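Local coordinates for Alr1585 protein (Nostoc sp., PDB 5C2I) that probably works as a haem-containing dye-decolorizing (DyP-type) peroxidase, using hydrogen peroxide to oxidise dyes and other organic substrates, at residues K8-E12 with D13-S17; E126-R129 with S130-D134; G133-K136 with I137-E141; C223-D226 with K227-K231. The protein carries 1 engineered substitution. One frame throughout, in Å; residues are numbered along the deposited sequence.

Interaction 1 of 4, residues K8-E12 with D13-S17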
loop_
_atom_site.group_PDB
_atom_site.type_symbol
_atom_site.label_atom_id
_atom_site.label_comp_id
_atom_site.label_asym_id
_atom_site.label_seq_id
_atom_site.Cartn_x
_atom_site.Cartn_y
_atom_site.Cartn_z
ATOM N N LYS A 8 -11.814 -27.134 -36.859
ATOM C CA LYS A 8 -13.141 -26.527 -36.891
ATOM C C LYS A 8 -13.946 -26.752 -35.630
ATOM O O LYS A 8 -14.996 -26.151 -35.481
ATOM C CB LYS A 8 -13.940 -27.042 -38.089
ATOM C CG LYS A 8 -13.491 -26.430 -39.396
ATOM C CD LYS A 8 -14.320 -26.896 -40.569
ATOM C CE LYS A 8 -13.707 -26.513 -41.903
ATOM N NZ LYS A 8 -14.120 -25.159 -42.342
ATOM N N ASN A 9 -13.487 -27.631 -34.743
ATOM C CA ASN A 9 -14.252 -28.001 -33.547
ATOM C C ASN A 9 -13.405 -28.069 -32.289
ATOM O O ASN A 9 -12.596 -28.993 -32.140
ATOM C CB ASN A 9 -14.865 -29.399 -33.705
ATOM C CG ASN A 9 -15.821 -29.483 -34.867
ATOM O OD1 ASN A 9 -16.943 -29.023 -34.772
ATOM N ND2 ASN A 9 -15.374 -30.055 -35.972
ATOM N N LEU A 10 -13.612 -27.143 -31.376
ATOM C CA LEU A 10 -12.868 -27.136 -30.120
ATOM C C LEU A 10 -13.387 -28.277 -29.245
ATOM O O LEU A 10 -14.586 -28.494 -29.178
ATOM C CB LEU A 10 -13.052 -25.791 -29.415
ATOM C CG LEU A 10 -12.052 -25.460 -28.303
ATOM C CD1 LEU A 10 -10.670 -25.171 -28.922
ATOM C CD2 LEU A 10 -12.545 -24.299 -27.470
ATOM N N PRO A 11 -12.494 -28.992 -28.559
ATOM C CA PRO A 11 -13.022 -29.900 -27.547
ATOM C C PRO A 11 -13.915 -29.182 -26.489
ATOM O O PRO A 11 -13.778 -27.971 -26.240
ATOM C CB PRO A 11 -11.775 -30.477 -26.887
ATOM C CG PRO A 11 -10.645 -30.187 -27.804
ATOM C CD PRO A 11 -11.020 -28.944 -28.562
ATOM N N GLU A 12 -14.820 -29.945 -25.885
ATOM C CA GLU A 12 -15.804 -29.394 -24.967
ATOM C C GLU A 12 -15.195 -28.561 -23.839
ATOM O O GLU A 12 -15.774 -27.587 -23.400
ATOM C CB GLU A 12 -16.621 -30.551 -24.366
ATOM C CG GLU A 12 -17.726 -30.135 -23.418
ATOM C CD GLU A 12 -18.776 -29.260 -24.086
ATOM O OE1 GLU A 12 -18.883 -29.233 -25.344
ATOM O OE2 GLU A 12 -19.536 -28.628 -23.329
ATOM N N ASP A 13 -14.041 -28.981 -23.331
ATOM C CA ASP A 13 -13.372 -28.252 -22.241
ATOM C C ASP A 13 -12.195 -27.440 -22.714
ATOM O O ASP A 13 -11.402 -26.949 -21.888
ATOM C CB ASP A 13 -12.909 -29.212 -21.126
ATOM C CG ASP A 13 -14.053 -29.812 -20.403
ATOM O OD1 ASP A 13 -15.145 -29.244 -20.412
ATOM O OD2 ASP A 13 -13.872 -30.900 -19.857
ATOM N N GLY A 14 -12.085 -27.257 -24.023
ATOM C CA GLY A 14 -10.943 -26.524 -24.567
ATOM C C GLY A 14 -9.715 -27.409 -24.675
ATOM O O GLY A 14 -9.766 -28.599 -24.360
ATOM N N ILE A 15 -8.621 -26.835 -25.119
ATOM C CA ILE A 15 -7.356 -27.554 -25.279
ATOM C C ILE A 15 -6.682 -27.628 -23.895
ATOM O O ILE A 15 -6.431 -26.611 -23.259
ATOM C CB ILE A 15 -6.404 -26.852 -26.317
ATOM C CG1 ILE A 15 -7.054 -26.493 -27.701
ATOM C CG2 ILE A 15 -5.080 -27.604 -26.367
ATOM C CD1 ILE A 15 -7.607 -27.630 -28.486
ATOM N N ASP A 16 -6.352 -28.831 -23.448
ATOM C CA ASP A 16 -5.738 -29.024 -22.126
ATOM C C ASP A 16 -4.208 -29.002 -22.235
ATOM O O ASP A 16 -3.597 -29.981 -22.690
ATOM C CB ASP A 16 -6.217 -30.342 -21.530
ATOM C CG ASP A 16 -5.703 -30.574 -20.115
ATOM O OD1 ASP A 16 -4.830 -29.839 -19.629
ATOM O OD2 ASP A 16 -6.139 -31.547 -19.502
ATOM N N SER A 17 -3.596 -27.889 -21.857
ATOM C CA SER A 17 -2.148 -27.729 -21.999
ATOM C C SER A 17 -1.371 -28.746 -21.171
ATOM O O SER A 17 -0.272 -29.096 -21.542
ATOM C CB SER A 17 -1.710 -26.324 -21.642
ATOM O OG SER A 17 -2.062 -26.043 -20.310
#

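Interaction 2 of 4, residues E126-R129 with S130-D134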
loop_
_atom_site.group_PDB
_atom_site.type_symbol
_atom_site.label_atom_id
_atom_site.label_comp_id
_atom_site.label_asym_id
_atom_site.label_seq_id
_atom_site.Cartn_x
_atom_site.Cartn_y
_atom_site.Cartn_z
ATOM N N GLU A 126 -4.311 2.506 -49.257
ATOM C CA GLU A 126 -5.393 3.483 -49.354
ATOM C C GLU A 126 -6.791 2.833 -49.331
ATOM O O GLU A 126 -7.719 3.376 -48.730
ATOM C CB GLU A 126 -5.196 4.356 -50.633
ATOM C CG GLU A 126 -6.311 5.335 -50.950
ATOM C CD GLU A 126 -6.539 6.362 -49.850
ATOM O OE1 GLU A 126 -5.664 6.524 -48.956
ATOM O OE2 GLU A 126 -7.633 6.963 -49.828
ATOM N N GLU A 127 -6.927 1.664 -49.943
ATOM C CA GLU A 127 -8.213 0.966 -49.957
ATOM C C GLU A 127 -8.559 0.481 -48.552
ATOM O O GLU A 127 -9.684 0.620 -48.092
ATOM C CB GLU A 127 -8.199 -0.274 -50.880
ATOM C CG GLU A 127 -8.123 0.019 -52.362
ATOM C CD GLU A 127 -8.065 -1.270 -53.206
ATOM O OE1 GLU A 127 -8.539 -2.367 -52.784
ATOM O OE2 GLU A 127 -7.489 -1.189 -54.284
ATOM N N ILE A 128 -7.565 -0.037 -47.846
ATOM C CA ILE A 128 -7.734 -0.415 -46.448
ATOM C C ILE A 128 -8.143 0.776 -45.582
ATOM O O ILE A 128 -9.123 0.696 -44.823
ATOM C CB ILE A 128 -6.431 -1.019 -45.878
ATOM C CG1 ILE A 128 -6.138 -2.363 -46.561
ATOM C CG2 ILE A 128 -6.497 -1.152 -44.355
ATOM C CD1 ILE A 128 -7.059 -3.500 -46.161
ATOM N N ARG A 129 -7.399 1.877 -45.686
ATOM C CA ARG A 129 -7.710 3.083 -44.950
ATOM C C ARG A 129 -9.145 3.549 -45.195
ATOM O O ARG A 129 -9.884 3.825 -44.237
ATOM C CB ARG A 129 -6.742 4.215 -45.336
ATOM C CG ARG A 129 -6.895 5.462 -44.491
ATOM C CD ARG A 129 -6.194 6.628 -45.171
ATOM N NE ARG A 129 -6.829 7.066 -46.379
ATOM C CZ ARG A 129 -7.875 7.854 -46.369
ATOM N NH1 ARG A 129 -8.427 8.231 -45.223
ATOM N NH2 ARG A 129 -8.400 8.266 -47.528
ATOM N N SER A 130 -9.517 3.661 -46.464
ATOM C CA SER A 130 -10.854 4.051 -46.848
ATOM C C SER A 130 -11.933 3.125 -46.268
ATOM O O SER A 130 -12.904 3.598 -45.690
ATOM C CB SER A 130 -10.964 4.073 -48.377
ATOM O OG SER A 130 -12.266 4.440 -48.742
ATOM N N SER A 131 -11.737 1.814 -46.385
ATOM C CA SER A 131 -12.673 0.828 -45.832
ATOM C C SER A 131 -12.846 0.923 -44.298
ATOM O O SER A 131 -13.959 0.789 -43.782
ATOM C CB SER A 131 -12.277 -0.584 -46.276
ATOM O OG SER A 131 -11.117 -0.997 -45.563
ATOM N N LEU A 132 -11.769 1.209 -43.561
ATOM C CA LEU A 132 -11.847 1.366 -42.117
ATOM C C LEU A 132 -12.378 2.732 -41.661
ATOM O O LEU A 132 -12.720 2.910 -40.476
ATOM C CB LEU A 132 -10.485 1.130 -41.499
ATOM C CG LEU A 132 -9.908 -0.279 -41.751
ATOM C CD1 LEU A 132 -8.505 -0.349 -41.206
ATOM C CD2 LEU A 132 -10.783 -1.326 -41.050
ATOM N N GLY A 133 -12.422 3.702 -42.562
ATOM C CA GLY A 133 -12.756 5.107 -42.188
ATOM C C GLY A 133 -11.614 5.805 -41.479
ATOM O O GLY A 133 -11.818 6.824 -40.773
ATOM N N ASP A 134 -10.414 5.261 -41.678
ATOM C CA ASP A 134 -9.227 5.704 -40.956
ATOM C C ASP A 134 -8.739 7.047 -41.467
ATOM O O ASP A 134 -9.020 7.446 -42.616
ATOM C CB ASP A 134 -8.093 4.668 -41.098
ATOM C CG ASP A 134 -8.072 3.630 -39.994
ATOM O OD1 ASP A 134 -8.794 3.753 -38.968
ATOM O OD2 ASP A 134 -7.283 2.688 -40.140
#

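Interaction 3 of 4, residues G133-K136 with I137-E141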
loop_
_atom_site.group_PDB
_atom_site.type_symbol
_atom_site.label_atom_id
_atom_site.label_comp_id
_atom_site.label_asym_id
_atom_site.label_seq_id
_atom_site.Cartn_x
_atom_site.Cartn_y
_atom_site.Cartn_z
ATOM N N GLY A 133 -12.422 3.702 -42.562
ATOM C CA GLY A 133 -12.756 5.107 -42.188
ATOM C C GLY A 133 -11.614 5.805 -41.479
ATOM O O GLY A 133 -11.818 6.824 -40.773
ATOM N N ASP A 134 -10.414 5.261 -41.678
ATOM C CA ASP A 134 -9.227 5.704 -40.956
ATOM C C ASP A 134 -8.739 7.047 -41.467
ATOM O O ASP A 134 -9.020 7.446 -42.616
ATOM C CB ASP A 134 -8.093 4.668 -41.098
ATOM C CG ASP A 134 -8.072 3.630 -39.994
ATOM O OD1 ASP A 134 -8.794 3.753 -38.968
ATOM O OD2 ASP A 134 -7.283 2.688 -40.140
ATOM N N PRO A 135 -7.987 7.769 -40.619
ATOM C CA PRO A 135 -7.507 9.063 -41.017
ATOM C C PRO A 135 -6.318 8.958 -41.966
ATOM O O PRO A 135 -5.770 7.883 -42.171
ATOM C CB PRO A 135 -7.067 9.693 -39.697
ATOM C CG PRO A 135 -6.628 8.548 -38.878
ATOM C CD PRO A 135 -7.563 7.427 -39.251
ATOM N N LYS A 136 -5.907 10.078 -42.542
ATOM C CA LYS A 136 -4.776 10.049 -43.470
ATOM C C LYS A 136 -3.508 9.589 -42.775
ATOM O O LYS A 136 -3.286 9.901 -41.609
ATOM C CB LYS A 136 -4.536 11.427 -44.078
ATOM C CG LYS A 136 -5.666 11.896 -44.959
ATOM C CD LYS A 136 -5.303 13.206 -45.641
ATOM C CE LYS A 136 -6.514 13.767 -46.374
ATOM N NZ LYS A 136 -6.747 13.010 -47.628
ATOM N N ILE A 137 -2.671 8.864 -43.513
ATOM C CA ILE A 137 -1.456 8.304 -42.947
ATOM C C ILE A 137 -0.540 9.431 -42.464
ATOM O O ILE A 137 0.201 9.245 -41.513
ATOM C CB ILE A 137 -0.741 7.353 -43.946
ATOM C CG1 ILE A 137 -1.365 5.940 -43.910
ATOM C CG2 ILE A 137 0.721 7.114 -43.558
ATOM C CD1 ILE A 137 -2.869 5.844 -43.923
ATOM N N ALA A 138 -0.605 10.593 -43.097
ATOM C CA ALA A 138 0.204 11.748 -42.663
ATOM C C ALA A 138 -0.154 12.248 -41.250
ATOM O O ALA A 138 0.603 13.010 -40.678
ATOM C CB ALA A 138 0.094 12.903 -43.681
ATOM N N THR A 139 -1.309 11.853 -40.708
ATOM C CA THR A 139 -1.667 12.211 -39.334
ATOM C C THR A 139 -1.125 11.246 -38.307
ATOM O O THR A 139 -1.228 11.508 -37.110
ATOM C CB THR A 139 -3.191 12.291 -39.125
ATOM O OG1 THR A 139 -3.756 10.971 -39.187
ATOM C CG2 THR A 139 -3.844 13.207 -40.158
ATOM N N TRP A 140 -0.579 10.112 -38.744
ATOM C CA TRP A 140 -0.052 9.129 -37.826
ATOM C C TRP A 140 1.173 9.643 -37.095
ATOM O O TRP A 140 1.862 10.519 -37.594
ATOM C CB TRP A 140 0.366 7.870 -38.562
ATOM C CG TRP A 140 -0.739 7.002 -39.100
ATOM C CD1 TRP A 140 -2.059 7.296 -39.220
ATOM C CD2 TRP A 140 -0.571 5.678 -39.634
ATOM N NE1 TRP A 140 -2.735 6.192 -39.757
ATOM C CE2 TRP A 140 -1.818 5.226 -40.068
ATOM C CE3 TRP A 140 0.545 4.854 -39.820
ATOM C CZ2 TRP A 140 -2.010 3.933 -40.586
ATOM C CZ3 TRP A 140 0.347 3.564 -40.363
ATOM C CH2 TRP A 140 -0.917 3.137 -40.734
ATOM N N GLU A 141 1.406 9.112 -35.902
ATOM C CA GLU A 141 2.669 9.346 -35.225
ATOM C C GLU A 141 3.831 8.911 -36.116
ATOM O O GLU A 141 3.737 7.922 -36.870
ATOM C CB GLU A 141 2.697 8.660 -33.871
ATOM C CG GLU A 141 1.835 9.444 -32.883
ATOM C CD GLU A 141 1.756 8.844 -31.499
ATOM O OE1 GLU A 141 2.485 7.897 -31.195
ATOM O OE2 GLU A 141 0.926 9.353 -30.698
HETATM O O HOH W 1 -5.145 5.648 -40.835
#

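Interaction 4 of 4, residues C223-D226 with K227-K231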
loop_
_atom_site.group_PDB
_atom_site.type_symbol
_atom_site.label_atom_id
_atom_site.label_comp_id
_atom_site.label_asym_id
_atom_site.label_seq_id
_atom_site.Cartn_x
_atom_site.Cartn_y
_atom_site.Cartn_z
ATOM N N CYS A 223 -22.408 -19.551 -15.221
ATOM C CA CYS A 223 -23.652 -20.289 -15.185
ATOM C C CYS A 223 -23.669 -21.405 -16.237
ATOM O O CYS A 223 -24.694 -21.628 -16.887
ATOM C CB CYS A 223 -24.846 -19.358 -15.417
ATOM S SG CYS A 223 -24.791 -17.826 -14.414
ATOM N N ASP A 224 -22.541 -22.097 -16.373
ATOM C CA ASP A 224 -22.404 -23.168 -17.357
ATOM C C ASP A 224 -22.638 -22.699 -18.826
ATOM O O ASP A 224 -23.070 -23.499 -19.667
ATOM C CB ASP A 224 -23.368 -24.282 -17.028
ATOM C CG ASP A 224 -22.965 -25.642 -17.643
ATOM O OD1 ASP A 224 -21.777 -25.929 -17.887
ATOM O OD2 ASP A 224 -23.906 -26.433 -17.881
ATOM N N PHE A 225 -22.371 -21.444 -19.097
ATOM C CA PHE A 225 -22.532 -20.830 -20.469
ATOM C C PHE A 225 -23.969 -20.918 -20.960
ATOM O O PHE A 225 -24.193 -21.073 -22.145
ATOM C CB PHE A 225 -21.630 -21.551 -21.512
ATOM C CG PHE A 225 -20.156 -21.494 -21.223
ATOM C CD1 PHE A 225 -19.556 -20.395 -20.609
ATOM C CD2 PHE A 225 -19.331 -22.549 -21.644
ATOM C CE1 PHE A 225 -18.184 -20.396 -20.370
ATOM C CE2 PHE A 225 -17.967 -22.544 -21.401
ATOM C CZ PHE A 225 -17.385 -21.447 -20.783
ATOM N N ASP A 226 -24.949 -20.883 -20.066
ATOM C CA ASP A 226 -26.330 -21.128 -20.506
ATOM C C ASP A 226 -26.946 -20.011 -21.368
ATOM O O ASP A 226 -27.969 -20.253 -22.003
ATOM C CB ASP A 226 -27.239 -21.592 -19.374
ATOM C CG ASP A 226 -27.502 -20.574 -18.304
ATOM O OD1 ASP A 226 -27.256 -19.391 -18.439
ATOM O OD2 ASP A 226 -28.040 -21.040 -17.266
ATOM N N LYS A 227 -26.346 -18.833 -21.408
ATOM C CA LYS A 227 -26.821 -17.760 -22.312
ATOM C C LYS A 227 -25.886 -17.419 -23.480
ATOM O O LYS A 227 -26.308 -16.822 -24.482
ATOM C CB LYS A 227 -27.076 -16.478 -21.500
ATOM C CG LYS A 227 -28.161 -16.636 -20.445
ATOM C CD LYS A 227 -29.526 -16.818 -21.100
ATOM C CE LYS A 227 -30.546 -17.323 -20.078
ATOM N NZ LYS A 227 -30.881 -16.206 -19.176
ATOM N N TRP A 228 -24.619 -17.749 -23.354
ATOM C CA TRP A 228 -23.608 -17.421 -24.358
ATOM C C TRP A 228 -22.469 -18.414 -24.242
ATOM O O TRP A 228 -21.958 -18.630 -23.139
ATOM C CB TRP A 228 -23.029 -16.015 -24.143
ATOM C CG TRP A 228 -21.824 -15.709 -24.952
ATOM C CD1 TRP A 228 -20.516 -15.647 -24.503
ATOM C CD2 TRP A 228 -21.760 -15.444 -26.378
ATOM N NE1 TRP A 228 -19.688 -15.298 -25.537
ATOM C CE2 TRP A 228 -20.413 -15.175 -26.693
ATOM C CE3 TRP A 228 -22.712 -15.339 -27.387
ATOM C CZ2 TRP A 228 -19.984 -14.862 -28.004
ATOM C CZ3 TRP A 228 -22.281 -15.014 -28.687
ATOM C CH2 TRP A 228 -20.951 -14.810 -28.974
ATOM N N ASP A 229 -22.091 -19.012 -25.371
ATOM C CA ASP A 229 -20.922 -19.896 -25.446
ATOM C C ASP A 229 -19.695 -19.125 -25.945
ATOM O O ASP A 229 -19.605 -18.813 -27.124
ATOM C CB ASP A 229 -21.243 -21.064 -26.386
ATOM C CG ASP A 229 -20.109 -22.076 -26.498
ATOM O OD1 ASP A 229 -19.040 -21.887 -25.857
ATOM O OD2 ASP A 229 -20.321 -23.078 -27.218
ATOM N N PRO A 230 -18.704 -18.843 -25.062
ATOM C CA PRO A 230 -17.529 -18.101 -25.475
ATOM C C PRO A 230 -16.422 -18.919 -26.173
ATOM O O PRO A 230 -15.464 -18.360 -26.679
ATOM C CB PRO A 230 -16.967 -17.613 -24.147
ATOM C CG PRO A 230 -17.237 -18.759 -23.241
ATOM C CD PRO A 230 -18.636 -19.222 -23.631
ATOM N N LYS A 231 -16.560 -20.227 -26.221
ATOM C CA LYS A 231 -15.604 -21.042 -26.929
ATOM C C LYS A 231 -15.578 -20.707 -28.406
ATOM O O LYS A 231 -16.565 -20.252 -28.979
ATOM C CB LYS A 231 -15.945 -22.533 -26.778
ATOM C CG LYS A 231 -15.754 -23.022 -25.351
ATOM C CD LYS A 231 -15.936 -24.526 -25.171
ATOM C CE LYS A 231 -17.258 -25.215 -25.287
ATOM N NZ LYS A 231 -18.415 -24.393 -24.955
#

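Interaction 1 of 4, residues K8-E12 with D13-S17
Ile15 lays its CD1 methyl against the Pro11 ring, 3.7 Å from CD, and the same methyl lies 4.0 Å from Leu10 CD1. It gets there because CG1 is set beside its own backbone N (chi1 -50°), which folds the longer branch back over the residues before it. Leu10 comes to the same spot with CG opposite its backbone N (chi1 -163°). Its two methyls divide the work: CD1 meets CG1 and CD1 of Ile15, while CD2 lies 4.0 Å from Gly14 CA. The chain reverses between these side chains in a type I beta turn from Pro11 to Gly14, closed by Gly14 N donating to Pro11 O at 2.9 Å. Gly14 suits the turn's last position, since with phi near 81° and an extended psi any CB would be pressed against the carbonyl oxygen of Asp13. An alanine in place of Leu10 would probably cost Gly14 CA and Ile15 CD1 their contact with the leucine methyls. At the outer corner the carboxylates of Glu12 and Asp13 stay apart, OE2 of Glu12 lying 5.3 Å from OD1 of Asp13, whose charge is answered by a salt bridge to Arg219. Tyr23 packs on both Pro11 and Ile15, and Ile15 exchanges backbone bonds with Phe210 and Lys212.

Interaction 2 of 4, residues E126-R129 with S130-D134
Ile128 O is gripped by two donors one turn on, the Ser131 hydroxyl OG at 2.7 Å and the Leu132 backbone N at 3.0 Å. The amide comes in almost straight on the carbonyl, whereas OG arrives from the flank, its C=O...O angle only 117°. Ser131 can do this because chi1 (74°) tucks OG between its own N and carbonyl carbon, which points it back at the carbonyl three residues earlier. On the buried side the Ile128 and Leu132 side chains lie side by side, Ile128 CG2 3.8 Å from Leu132 CD1, and both residues pack on Tyr455 and helix 397-405. Arg129 occupies another face. A bend at chi3 turns its guanidinium so that NE and NH2 take Glu126 side-on, one nitrogen to each carboxylate oxygen; NH2 reaches the syn lone pair of OE2 at 2.8 Å. The remaining nitrogen, NH1, makes a weak bond to Asp134 O, and Arg129 CG lies 3.7 Å from Asp134 CB. A methionine in place of Arg129 would probably leave the Glu126 carboxylate without its paired charge and free to swing. The Asp134 carboxylate itself turns to Arg257. Asp134 N returns to Arg129 O at 3.0 Å and Gly133 N to Ser130 O, Gly133 having positive phi: this is the Schellman motif that ends helix 126-132, with the Arg129 and Asp134 aliphatic atoms meeting across it.

Interaction 3 of 4, residues G133-K136 with I137-E141
Thr139 folds back on Lys136 to close the start of the short 3-10 segment 137-139, in the loop between helices 126-132 and 142-145; Trp140 N repeats the step with a bond to Ile137 O. The threonine CB stands 3.4 Å from Lys136 O. With chi1 at 70°, OG1 sits between the backbone N and the carbonyl carbon, and from there it donates to Lys136 O at 2.7 Å, lying in the carbonyl plane at a C=O...O angle of 158°. The same hydroxyl oxygen abuts the Pro135 ring, 3.6 Å from CB, the two side chains crossing at about a right angle. The other branch, CG2, lies 3.7 Å from Lys136 O. Lys136 O takes two bonds from one residue, because Thr139 N also donates to it at 2.9 Å, this time from above the carbonyl plane. Two different directions of approach should hold both the backbone and the rotation of the threonine. Behind the turn, Ile137 CG1 covers one face of the Trp140 indole toward its rim, and Met450 of strand 448-458 touches both Trp140 and Pro135. A water in the plane of the indole accepts from Trp140 NE1 at 2.7 Å and donates to Pro135 O at 2.7 Å.

Interaction 4 of 4, residues C223-D226 with K227-K231
This loop after helix 212-221 runs beside the haem, the Trp228 side chain lying about 5 Å from it, and is folded on itself by a CH-pi contact of Pro230 on Phe225. Pro230 CD stands over one face of the Phe225 ring, 3.5 Å from its centroid and 15° off the normal. The neighbouring CG reaches toward the rim, 3.4 Å from CE1, so the CD-CG edge of the proline meets the ring. Setting CG opposite its own carbonyl carbon (chi1 -61°) puts the phenylalanine ring against Pro230; Phe225 CB lies 3.4 Å from Trp228 O. Cys223, Asp224 and Phe225 all have positive phi, and Asp226 N bonds back to Cys223 O. Lys231 bends at chi3 and chi4 to bring NZ obliquely to the ring, 3.9 Å from Phe225 CD2, the two side chains crossing at about a right angle. NZ is held there by a salt bridge to Asp229 OD1 at 2.7 Å. That oxygen also accepts from Lys231 N at 3.0 Å, making an Asx turn; the two donors approach from opposite faces of the carboxylate, which should fix its rotation. Asp226 OD1 is taken by Asn313, and Arg358 and Arg337 make cation-pi contacts with Trp228. Cys223 forms a disulfide with Cys223 of a third subunit, tying this loop into the tetramer. Phe225 packs on Val215, Glu218 and Arg219 of helix 212-221, Lys231 also touches Val215, and Pro230 leans on Leu209 before the chain runs on to strand 239-240.

Overall arrangement
Interactions 1 to 4 come in that order along the chain, 2 and 3 overlapping at Gly133 and Asp134. Interaction 1 lies across the chain's centre from interactions 2 and 3, about 40 Å from the latter between centres. Interactions 2 and 3 are about 10 Å apart between centres, Arg129 CD touching Pro135 O and Ile137 CD1. Both belong to the N-terminal DyP barrel domain, and strand 448-458 touches each of them. Interactions 1 and 4 are some 200 residues apart in sequence yet about 15 Å apart between centres, where Lys231 packs on Leu10 and Glu12; Arg219 of helix 212-221 serves both. Local turns near the N-terminus and after helix 212-221 thus meet on the disulfide-bearing side.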